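Local structure of N(2),N(2)-dimethylguanosine tRNA methyltransferase (Pyrococcus horikoshii, 2DUL) at residues 192-204 / 215-229. The protein probably transfers two methyl groups from S-adenosyl-L-methionine to the N2 atom of guanine 26 in a number of tRNAs. Sequence-based numbering, arbitrary orientation.
Sequences CHEVGTRILVGVI and IDVILAYYKDHYFRA
His193 and Tyr222 lie face to face: their ring centroids are 3.8 Å apart and the planes differ by 15°, the criteria of a stack. Tyr222 CE2 stands over the middle of the imidazole, 3.3 Å above its plane, while His193 CG sits over the phenol nearer its rim, and His193 CB adds a CH-pi contact over the same ring. ND1 is fixed by a hydrogen bond to the carbonyl O of Phe357. Tyr222 places its ring against the helix because CG is anti to the backbone N (chi1 169°). An alanine here is likely to deprive the imidazole of its stacking partner and open a gap beside Phe227, whose ring face Tyr222 CD1 covers. Phe227 meets the helix by its edge, with CD2 3.4 Å from Thr197 OG1, and its ring occupies the place a side chain at Gly196 would need. Thr197 OG1 donates a hydrogen bond to His193 O (2.8 Å). Farther along, Val201 splits its branches: CG1 meets Val217 CG2 at 3.6 Å, CG2 meets Ala220 CB. Leu200 CD1 and Ile204 CD1 both close on Ala229 CB. Axes 8.1 Å apart for 192-204 and 219-223 show helix-on-sheet packing; 226-235, inserted antiparallel between 158-164 and edge strand 213-223, completes the hairpin of a class I methyltransferase Rossmann-like sheet.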
loop_
_atom_site.group_PDB
_atom_site.type_symbol
_atom_site.label_atom_id
_atom_site.label_comp_id
_atom_site.label_asym_id
_atom_site.label_seq_id
_atom_site.Cartn_x
_atom_site.Cartn_y
_atom_site.Cartn_z
ATOM N N CYS A 192 10.982 -5.971 9.983
ATOM C CA CYS A 192 11.037 -5.835 8.527
ATOM C C CYS A 192 9.736 -5.528 7.788
ATOM O O CYS A 192 9.750 -4.763 6.822
ATOM C CB CYS A 192 11.717 -7.059 7.897
ATOM S SG CYS A 192 10.763 -8.580 7.894
ATOM N N HIS A 193 8.615 -6.101 8.222
ATOM C CA HIS A 193 7.353 -5.824 7.550
ATOM C C HIS A 193 7.049 -4.323 7.610
ATOM O O HIS A 193 6.631 -3.725 6.616
ATOM C CB HIS A 193 6.213 -6.612 8.199
ATOM C CG HIS A 193 6.322 -8.095 8.014
ATOM N ND1 HIS A 193 5.555 -8.993 8.726
ATOM C CD2 HIS A 193 7.109 -8.836 7.197
ATOM C CE1 HIS A 193 5.868 -10.224 8.358
ATOM N NE2 HIS A 193 6.808 -10.157 7.431
ATOM N N GLU A 194 7.266 -3.708 8.770
ATOM C CA GLU A 194 6.991 -2.283 8.881
ATOM C C GLU A 194 8.072 -1.436 8.219
ATOM O O GLU A 194 7.758 -0.454 7.546
ATOM C CB GLU A 194 6.826 -1.840 10.337
ATOM C CG GLU A 194 6.369 -0.374 10.412
ATOM C CD GLU A 194 6.079 0.118 11.812
ATOM O OE1 GLU A 194 5.744 -0.706 12.686
ATOM O OE2 GLU A 194 6.155 1.349 12.030
ATOM N N VAL A 195 9.338 -1.796 8.417
ATOM C CA VAL A 195 10.429 -1.030 7.808
ATOM C C VAL A 195 10.278 -1.045 6.287
ATOM O O VAL A 195 10.434 -0.013 5.622
ATOM C CB VAL A 195 11.811 -1.597 8.217
ATOM C CG1 VAL A 195 12.926 -0.899 7.437
ATOM C CG2 VAL A 195 12.023 -1.393 9.711
ATOM N N GLY A 196 9.954 -2.215 5.740
ATOM C CA GLY A 196 9.757 -2.328 4.306
ATOM C C GLY A 196 8.624 -1.423 3.851
ATOM O O GLY A 196 8.698 -0.792 2.788
ATOM N N THR A 197 7.572 -1.353 4.663
ATOM C CA THR A 197 6.420 -0.521 4.347
ATOM C C THR A 197 6.827 0.956 4.395
ATOM O O THR A 197 6.420 1.744 3.542
ATOM C CB THR A 197 5.251 -0.775 5.338
ATOM O OG1 THR A 197 4.789 -2.124 5.195
ATOM C CG2 THR A 197 4.096 0.163 5.065
ATOM N N ARG A 198 7.638 1.324 5.383
ATOM C CA ARG A 198 8.092 2.707 5.508
ATOM C C ARG A 198 9.108 3.055 4.426
ATOM O O ARG A 198 9.221 4.214 4.035
ATOM C CB ARG A 198 8.677 2.957 6.902
ATOM C CG ARG A 198 7.599 3.039 7.968
ATOM C CD ARG A 198 8.158 3.215 9.368
ATOM N NE ARG A 198 7.062 3.224 10.336
ATOM C CZ ARG A 198 6.279 4.270 10.577
ATOM N NH1 ARG A 198 5.300 4.167 11.466
ATOM N NH2 ARG A 198 6.486 5.427 9.950
ATOM N N ILE A 199 9.845 2.055 3.941
ATOM C CA ILE A 199 10.802 2.282 2.862
ATOM C C ILE A 199 10.006 2.602 1.594
ATOM O O ILE A 199 10.354 3.513 0.841
ATOM C CB ILE A 199 11.705 1.037 2.604
ATOM C CG1 ILE A 199 12.767 0.930 3.706
ATOM C CG2 ILE A 199 12.404 1.164 1.238
ATOM C CD1 ILE A 199 13.569 -0.367 3.676
ATOM N N LEU A 200 8.922 1.866 1.372
ATOM C CA LEU A 200 8.081 2.091 0.197
ATOM C C LEU A 200 7.492 3.504 0.226
ATOM O O LEU A 200 7.532 4.225 -0.768
ATOM C CB LEU A 200 6.934 1.081 0.161
ATOM C CG LEU A 200 6.405 0.583 -1.190
ATOM C CD1 LEU A 200 4.977 0.079 -0.995
ATOM C CD2 LEU A 200 6.444 1.675 -2.234
ATOM N N VAL A 201 6.922 3.895 1.361
ATOM C CA VAL A 201 6.340 5.231 1.463
ATOM C C VAL A 201 7.435 6.268 1.250
ATOM O O VAL A 201 7.241 7.257 0.541
ATOM C CB VAL A 201 5.692 5.461 2.845
ATOM C CG1 VAL A 201 5.188 6.902 2.953
ATOM C CG2 VAL A 201 4.536 4.470 3.045
ATOM N N GLY A 202 8.588 6.020 1.862
ATOM C CA GLY A 202 9.710 6.929 1.746
ATOM C C GLY A 202 10.225 7.150 0.333
ATOM O O GLY A 202 10.615 8.267 -0.012
ATOM N N VAL A 203 10.231 6.109 -0.492
ATOM C CA VAL A 203 10.723 6.265 -1.859
ATOM C C VAL A 203 9.725 7.057 -2.711
ATOM O O VAL A 203 10.117 7.828 -3.591
ATOM C CB VAL A 203 11.024 4.887 -2.523
ATOM C CG1 VAL A 203 9.734 4.190 -2.922
ATOM C CG2 VAL A 203 11.952 5.089 -3.732
ATOM N N ILE A 204 8.437 6.880 -2.434
ATOM C CA ILE A 204 7.405 7.615 -3.155
ATOM C C ILE A 204 7.576 9.100 -2.817
ATOM O O ILE A 204 7.536 9.958 -3.703
ATOM C CB ILE A 204 5.982 7.173 -2.733
ATOM C CG1 ILE A 204 5.745 5.716 -3.133
ATOM C CG2 ILE A 204 4.935 8.067 -3.405
ATOM C CD1 ILE A 204 4.444 5.143 -2.601
ATOM N N ILE A 215 3.516 14.546 0.109
ATOM C CA ILE A 215 2.529 13.489 0.246
ATOM C C ILE A 215 2.000 13.387 1.667
ATOM O O ILE A 215 2.654 13.795 2.630
ATOM C CB ILE A 215 3.087 12.073 -0.117
ATOM C CG1 ILE A 215 4.188 11.676 0.871
ATOM C CG2 ILE A 215 3.590 12.046 -1.557
ATOM C CD1 ILE A 215 4.527 10.185 0.864
ATOM N N ASP A 216 0.789 12.849 1.765
ATOM C CA ASP A 216 0.138 12.571 3.033
ATOM C C ASP A 216 -0.230 11.106 2.868
ATOM O O ASP A 216 -0.783 10.720 1.832
ATOM C CB ASP A 216 -1.146 13.380 3.218
ATOM C CG ASP A 216 -0.901 14.730 3.861
ATOM O OD1 ASP A 216 0.137 14.896 4.533
ATOM O OD2 ASP A 216 -1.761 15.620 3.706
ATOM N N VAL A 217 0.093 10.278 3.851
ATOM C CA VAL A 217 -0.248 8.871 3.740
ATOM C C VAL A 217 -1.714 8.673 4.112
ATOM O O VAL A 217 -2.160 9.119 5.165
ATOM C CB VAL A 217 0.623 8.002 4.663
ATOM C CG1 VAL A 217 0.203 6.541 4.548
ATOM C CG2 VAL A 217 2.087 8.156 4.293
ATOM N N ILE A 218 -2.466 8.028 3.226
ATOM C CA ILE A 218 -3.866 7.754 3.487
ATOM C C ILE A 218 -3.925 6.434 4.248
ATOM O O ILE A 218 -4.566 6.323 5.295
ATOM C CB ILE A 218 -4.658 7.612 2.176
ATOM C CG1 ILE A 218 -4.653 8.949 1.422
ATOM C CG2 ILE A 218 -6.081 7.154 2.471
ATOM C CD1 ILE A 218 -5.146 8.848 -0.012
ATOM N N LEU A 219 -3.226 5.439 3.716
ATOM C CA LEU A 219 -3.185 4.117 4.319
ATOM C C LEU A 219 -2.046 3.314 3.719
ATOM O O LEU A 219 -1.923 3.218 2.503
ATOM C CB LEU A 219 -4.502 3.378 4.067
ATOM C CG LEU A 219 -4.518 1.883 4.410
ATOM C CD1 LEU A 219 -4.311 1.697 5.906
ATOM C CD2 LEU A 219 -5.838 1.270 3.972
ATOM N N ALA A 220 -1.205 2.751 4.579
ATOM C CA ALA A 220 -0.093 1.925 4.121
ATOM C C ALA A 220 -0.057 0.739 5.063
ATOM O O ALA A 220 -0.136 0.903 6.282
ATOM C CB ALA A 220 1.211 2.696 4.177
ATOM N N TYR A 221 0.062 -0.459 4.503
ATOM C CA TYR A 221 0.064 -1.650 5.330
ATOM C C TYR A 221 0.779 -2.820 4.674
ATOM O O TYR A 221 1.138 -2.769 3.499
ATOM C CB TYR A 221 -1.387 -2.037 5.649
ATOM C CG TYR A 221 -2.203 -2.460 4.445
ATOM C CD1 TYR A 221 -2.220 -3.791 4.025
ATOM C CD2 TYR A 221 -2.955 -1.534 3.719
ATOM C CE1 TYR A 221 -2.963 -4.191 2.916
ATOM C CE2 TYR A 221 -3.704 -1.925 2.601
ATOM C CZ TYR A 221 -3.701 -3.258 2.210
ATOM O OH TYR A 221 -4.433 -3.660 1.114
ATOM N N TYR A 222 0.985 -3.870 5.461
ATOM C CA TYR A 222 1.628 -5.089 4.996
ATOM C C TYR A 222 0.609 -6.216 5.131
ATOM O O TYR A 222 -0.150 -6.257 6.099
ATOM C CB TYR A 222 2.848 -5.420 5.858
ATOM C CG TYR A 222 3.398 -6.801 5.597
ATOM C CD1 TYR A 222 4.227 -7.047 4.507
ATOM C CD2 TYR A 222 3.034 -7.878 6.408
ATOM C CE1 TYR A 222 4.681 -8.331 4.224
ATOM C CE2 TYR A 222 3.479 -9.168 6.132
ATOM C CZ TYR A 222 4.300 -9.386 5.039
ATOM O OH TYR A 222 4.734 -10.657 4.750
ATOM N N LYS A 223 0.595 -7.127 4.163
ATOM C CA LYS A 223 -0.330 -8.252 4.208
ATOM C C LYS A 223 0.123 -9.392 3.310
ATOM O O LYS A 223 0.304 -9.218 2.107
ATOM C CB LYS A 223 -1.735 -7.814 3.786
ATOM C CG LYS A 223 -2.806 -8.895 3.941
ATOM C CD LYS A 223 -3.091 -9.177 5.409
ATOM C CE LYS A 223 -4.301 -10.089 5.585
ATOM N NZ LYS A 223 -4.036 -11.475 5.120
ATOM N N ASP A 224 0.308 -10.557 3.919
ATOM C CA ASP A 224 0.703 -11.762 3.204
ATOM C C ASP A 224 1.765 -11.538 2.130
ATOM O O ASP A 224 1.539 -11.790 0.948
ATOM C CB ASP A 224 -0.528 -12.417 2.575
ATOM C CG ASP A 224 -0.308 -13.884 2.254
ATOM O OD1 ASP A 224 -1.150 -14.477 1.547
ATOM O OD2 ASP A 224 0.707 -14.447 2.716
ATOM N N HIS A 225 2.920 -11.047 2.558
ATOM C CA HIS A 225 4.052 -10.820 1.677
ATOM C C HIS A 225 3.922 -9.772 0.578
ATOM O O HIS A 225 4.579 -9.868 -0.459
ATOM C CB HIS A 225 4.494 -12.156 1.082
ATOM C CG HIS A 225 4.866 -13.169 2.119
ATOM N ND1 HIS A 225 5.849 -12.943 3.059
ATOM C CD2 HIS A 225 4.367 -14.399 2.386
ATOM C CE1 HIS A 225 5.939 -13.989 3.861
ATOM N NE2 HIS A 225 5.050 -14.886 3.473
ATOM N N TYR A 226 3.064 -8.781 0.788
ATOM C CA TYR A 226 2.951 -7.704 -0.177
ATOM C C TYR A 226 2.792 -6.401 0.593
ATOM O O TYR A 226 2.187 -6.368 1.663
ATOM C CB TYR A 226 1.807 -7.945 -1.181
ATOM C CG TYR A 226 0.388 -7.695 -0.722
ATOM C CD1 TYR A 226 -0.076 -6.401 -0.488
ATOM C CD2 TYR A 226 -0.518 -8.752 -0.602
ATOM C CE1 TYR A 226 -1.410 -6.161 -0.152
ATOM C CE2 TYR A 226 -1.855 -8.526 -0.265
ATOM C CZ TYR A 226 -2.296 -7.227 -0.044
ATOM O OH TYR A 226 -3.621 -6.989 0.272
ATOM N N PHE A 227 3.385 -5.343 0.060
ATOM C CA PHE A 227 3.342 -4.035 0.696
ATOM C C PHE A 227 2.432 -3.120 -0.105
ATOM O O PHE A 227 2.504 -3.082 -1.336
ATOM C CB PHE A 227 4.757 -3.467 0.778
ATOM C CG PHE A 227 5.730 -4.382 1.472
ATOM C CD1 PHE A 227 6.192 -5.538 0.842
ATOM C CD2 PHE A 227 6.166 -4.103 2.763
ATOM C CE1 PHE A 227 7.074 -6.404 1.490
ATOM C CE2 PHE A 227 7.049 -4.961 3.422
ATOM C CZ PHE A 227 7.504 -6.116 2.783
ATOM N N ARG A 228 1.586 -2.380 0.605
ATOM C CA ARG A 228 0.609 -1.488 -0.008
ATOM C C ARG A 228 0.712 -0.065 0.540
ATOM O O ARG A 228 0.815 0.137 1.749
ATOM C CB ARG A 228 -0.801 -2.012 0.284
ATOM C CG ARG A 228 -1.632 -2.426 -0.913
ATOM C CD ARG A 228 -1.873 -1.283 -1.883
ATOM N NE ARG A 228 -3.077 -1.508 -2.681
ATOM C CZ ARG A 228 -3.290 -0.985 -3.885
ATOM N NH1 ARG A 228 -2.373 -0.208 -4.446
ATOM N NH2 ARG A 228 -4.429 -1.226 -4.520
ATOM N N ALA A 229 0.653 0.921 -0.346
ATOM C CA ALA A 229 0.723 2.310 0.086
ATOM C C ALA A 229 -0.214 3.201 -0.711
ATOM O O ALA A 229 -0.133 3.261 -1.941
ATOM C CB ALA A 229 2.156 2.830 -0.036
#